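Putative branched-chain amino acid ABC transporter (Chromobacterium violaceum, PDB 4PYR) is of uncertain function but belongs to the LppC lipoprotein family, may regulate an enzyme, and binds glutathione in the crystal. Local coordinates at residues F159-L168 / Q185-L193. Numbering follows the deposited sequence.
Sequences FDANDMAPLL and QAARLKSAL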
loop_
_atom_site.group_PDB
_atom_site.type_symbol
_atom_site.label_atom_id
_atom_site.label_comp_id
_atom_site.label_asym_id
_atom_site.label_seq_id
_atom_site.Cartn_x
_atom_site.Cartn_y
_atom_site.Cartn_z
ATOM N N PHE A 159 14.037 -7.287 -18.237
ATOM C CA PHE A 159 13.138 -7.523 -19.380
ATOM C C PHE A 159 13.625 -6.796 -20.623
ATOM O O PHE A 159 13.969 -5.627 -20.542
ATOM C CB PHE A 159 11.731 -7.070 -19.032
ATOM C CG PHE A 159 10.727 -7.410 -20.120
ATOM C CD1 PHE A 159 10.328 -8.707 -20.288
ATOM C CD2 PHE A 159 10.200 -6.436 -20.924
ATOM C CE1 PHE A 159 9.417 -9.058 -21.277
ATOM C CE2 PHE A 159 9.300 -6.779 -21.921
ATOM C CZ PHE A 159 8.901 -8.088 -22.084
ATOM N N ASP A 160 13.601 -7.501 -21.778
ATOM C CA ASP A 160 14.027 -6.986 -23.052
ATOM C C ASP A 160 12.887 -7.268 -24.032
ATOM O O ASP A 160 12.709 -8.393 -24.448
ATOM C CB ASP A 160 15.320 -7.687 -23.502
ATOM C CG ASP A 160 15.970 -7.006 -24.677
ATOM O OD1 ASP A 160 15.239 -6.456 -25.529
ATOM O OD2 ASP A 160 17.210 -7.043 -24.738
ATOM N N ALA A 161 12.072 -6.251 -24.279
ATOM C CA ALA A 161 10.959 -6.334 -25.259
ATOM C C ALA A 161 11.358 -6.714 -26.701
ATOM O O ALA A 161 10.557 -7.345 -27.414
ATOM C CB ALA A 161 10.212 -5.004 -25.249
ATOM N N ASN A 162 12.563 -6.349 -27.188
ATOM C CA ASN A 162 12.991 -6.579 -28.549
ATOM C C ASN A 162 13.793 -7.874 -28.750
ATOM O O ASN A 162 14.160 -8.240 -29.865
ATOM C CB ASN A 162 13.817 -5.378 -29.014
ATOM C CG ASN A 162 13.057 -4.077 -28.849
ATOM O OD1 ASN A 162 11.924 -3.956 -29.322
ATOM N ND2 ASN A 162 13.643 -3.119 -28.136
ATOM N N ASP A 163 13.985 -8.587 -27.637
ATOM C CA ASP A 163 14.644 -9.882 -27.731
ATOM C C ASP A 163 14.331 -10.739 -26.509
ATOM O O ASP A 163 15.060 -10.773 -25.479
ATOM C CB ASP A 163 16.150 -9.716 -27.941
ATOM C CG ASP A 163 16.871 -11.028 -27.990
ATOM O OD1 ASP A 163 16.352 -11.975 -28.629
ATOM O OD2 ASP A 163 17.972 -11.103 -27.411
HETATM N N MSE A 164 13.190 -11.418 -26.593
HETATM C CA MSE A 164 12.619 -12.073 -25.439
HETATM C C MSE A 164 13.176 -13.500 -25.387
HETATM O O MSE A 164 13.047 -14.163 -24.350
HETATM C CB MSE A 164 11.076 -11.881 -25.463
HETATM C CG MSE A 164 10.508 -10.810 -24.460
HETATM SE SE MSE A 164 8.602 -11.096 -24.458
HETATM C CE MSE A 164 8.766 -12.942 -23.823
ATOM N N ALA A 165 13.868 -13.962 -26.422
ATOM C CA ALA A 165 14.354 -15.341 -26.436
ATOM C C ALA A 165 15.252 -15.735 -25.239
ATOM O O ALA A 165 15.026 -16.767 -24.628
ATOM C CB ALA A 165 15.022 -15.660 -27.757
ATOM N N PRO A 166 16.274 -14.926 -24.920
ATOM C CA PRO A 166 17.127 -15.254 -23.769
ATOM C C PRO A 166 16.336 -15.389 -22.481
ATOM O O PRO A 166 16.525 -16.356 -21.756
ATOM C CB PRO A 166 18.111 -14.081 -23.720
ATOM C CG PRO A 166 18.186 -13.621 -25.134
ATOM C CD PRO A 166 16.745 -13.714 -25.598
ATOM N N LEU A 167 15.386 -14.482 -22.241
ATOM C CA LEU A 167 14.529 -14.569 -21.063
ATOM C C LEU A 167 13.648 -15.826 -21.062
ATOM O O LEU A 167 13.506 -16.501 -20.066
ATOM C CB LEU A 167 13.653 -13.314 -20.974
ATOM C CG LEU A 167 12.900 -13.108 -19.660
ATOM C CD1 LEU A 167 12.721 -11.620 -19.396
ATOM C CD2 LEU A 167 11.589 -13.852 -19.616
ATOM N N LEU A 168 13.070 -16.176 -22.207
ATOM C CA LEU A 168 12.323 -17.413 -22.276
ATOM C C LEU A 168 13.173 -18.647 -22.009
ATOM O O LEU A 168 12.686 -19.595 -21.431
ATOM C CB LEU A 168 11.643 -17.547 -23.644
ATOM C CG LEU A 168 10.704 -16.393 -23.993
ATOM C CD1 LEU A 168 10.105 -16.616 -25.376
ATOM C CD2 LEU A 168 9.613 -16.149 -22.977
ATOM N N GLN A 185 3.768 -4.932 -20.538
ATOM C CA GLN A 185 4.835 -5.870 -20.790
ATOM C C GLN A 185 4.601 -7.203 -20.099
ATOM O O GLN A 185 4.980 -8.241 -20.621
ATOM C CB GLN A 185 6.193 -5.263 -20.435
ATOM C CG GLN A 185 6.586 -4.164 -21.445
ATOM C CD GLN A 185 8.023 -3.678 -21.320
ATOM O OE1 GLN A 185 8.510 -3.378 -20.212
ATOM N NE2 GLN A 185 8.712 -3.569 -22.472
ATOM N N ALA A 186 4.004 -7.181 -18.898
ATOM C CA ALA A 186 3.717 -8.418 -18.202
ATOM C C ALA A 186 2.781 -9.294 -18.970
ATOM O O ALA A 186 2.958 -10.517 -19.009
ATOM C CB ALA A 186 3.128 -8.116 -16.844
ATOM N N ALA A 187 1.798 -8.665 -19.588
ATOM C CA ALA A 187 0.842 -9.405 -20.403
ATOM C C ALA A 187 1.508 -10.006 -21.623
ATOM O O ALA A 187 1.238 -11.160 -21.976
ATOM C CB ALA A 187 -0.330 -8.505 -20.800
ATOM N N ARG A 188 2.387 -9.241 -22.267
ATOM C CA ARG A 188 3.160 -9.794 -23.398
ATOM C C ARG A 188 4.040 -10.968 -22.968
ATOM O O ARG A 188 4.101 -12.007 -23.671
ATOM C CB ARG A 188 3.988 -8.715 -24.104
ATOM C CG ARG A 188 4.923 -9.260 -25.170
ATOM C CD ARG A 188 6.035 -8.286 -25.526
ATOM N NE ARG A 188 6.696 -8.784 -26.713
ATOM C CZ ARG A 188 7.727 -8.217 -27.341
ATOM N NH1 ARG A 188 8.287 -7.127 -26.832
ATOM N NH2 ARG A 188 8.231 -8.783 -28.408
ATOM N N LEU A 189 4.695 -10.838 -21.801
ATOM C CA LEU A 189 5.568 -11.905 -21.386
ATOM C C LEU A 189 4.744 -13.165 -21.001
ATOM O O LEU A 189 5.082 -14.314 -21.360
ATOM C CB LEU A 189 6.358 -11.440 -20.164
ATOM C CG LEU A 189 7.304 -12.459 -19.554
ATOM C CD1 LEU A 189 8.183 -13.071 -20.640
ATOM C CD2 LEU A 189 8.136 -11.797 -18.471
ATOM N N LYS A 190 3.629 -12.968 -20.286
ATOM C CA LYS A 190 2.800 -14.104 -19.890
ATOM C C LYS A 190 2.362 -14.917 -21.102
ATOM O O LYS A 190 2.409 -16.151 -21.066
ATOM C CB LYS A 190 1.590 -13.610 -19.054
ATOM C CG LYS A 190 0.668 -14.702 -18.478
ATOM C CD LYS A 190 1.370 -15.661 -17.527
ATOM C CE LYS A 190 0.412 -16.680 -16.914
ATOM N NZ LYS A 190 0.122 -17.789 -17.814
ATOM N N SER A 191 2.043 -14.225 -22.208
ATOM C CA SER A 191 1.637 -14.881 -23.436
ATOM C C SER A 191 2.775 -15.675 -24.131
ATOM O O SER A 191 2.507 -16.602 -24.882
ATOM C CB SER A 191 1.074 -13.850 -24.415
ATOM O OG SER A 191 -0.151 -13.305 -23.934
ATOM N N ALA A 192 4.020 -15.287 -23.853
ATOM C CA ALA A 192 5.181 -15.985 -24.414
ATOM C C ALA A 192 5.697 -17.142 -23.566
ATOM O O ALA A 192 6.399 -18.025 -24.064
ATOM C CB ALA A 192 6.282 -14.969 -24.621
ATOM N N LEU A 193 5.427 -17.091 -22.267
ATOM C CA LEU A 193 5.977 -18.077 -21.365
ATOM C C LEU A 193 5.267 -19.372 -21.573
ATOM O O LEU A 193 4.119 -19.408 -22.040
ATOM C CB LEU A 193 5.761 -17.652 -19.920
ATOM C CG LEU A 193 6.673 -16.521 -19.440
ATOM C CD1 LEU A 193 6.243 -16.102 -18.047
ATOM C CD2 LEU A 193 8.127 -16.977 -19.434
#
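Two neighbouring alpha/beta units meet here in one lobe of a periplasmic-binding-protein fold. Residues 159-168 run from the end of edge strand 155-158 into helix 165-172. They pack against helix 183-192, which follows strand 176-180. Strand 125-129 lies between those two strands in the sheet, and its Val128 touches Phe159, Leu167 and Leu189.

Leu189 is the central apolar group on the second helix. Its CD1 meets CE of selenomethionine Met164 at 3.2 Å and CD2 of Leu167 at 3.6 Å. The same Met164 methyl also presses on CB of Ala192, at 3.3 Å. These two contacts of Met164 CE are shorter than usual van der Waals contact, so the methyl's exact position is doubtful. The Met164 chain bends at chi3 (60°), which turns CE along the helix, from Arg188 toward Leu189 and Ala192. At one end of the contact, Leu168 CD2 touches Leu193 CD2 and Ala192 CB.

At the other end, the Phe159 ring reaches Leu189 CB with CE1, 4.0 Å away. The ring edge faces the side-chain amide of Gln185, and the two planes are 73° apart. Asp160 OD1 accepts from Asn162 N, forming an Asx turn in this loop.

Arg188 stretches out along the outer side of the contact, antiparallel to the Met164 side chain. Met164 SE lies over one face of the guanidinium, 3.8 Å from Arg188 NE. The carbonyl oxygen of Ala161 sits at the guanidinium edge. Arg188 NH1 donates to Ala161 O at a poor angle of 125°, but the modelled 2.4 Å between them is too short to trust, leaving the guanidinium's exact placing doubtful.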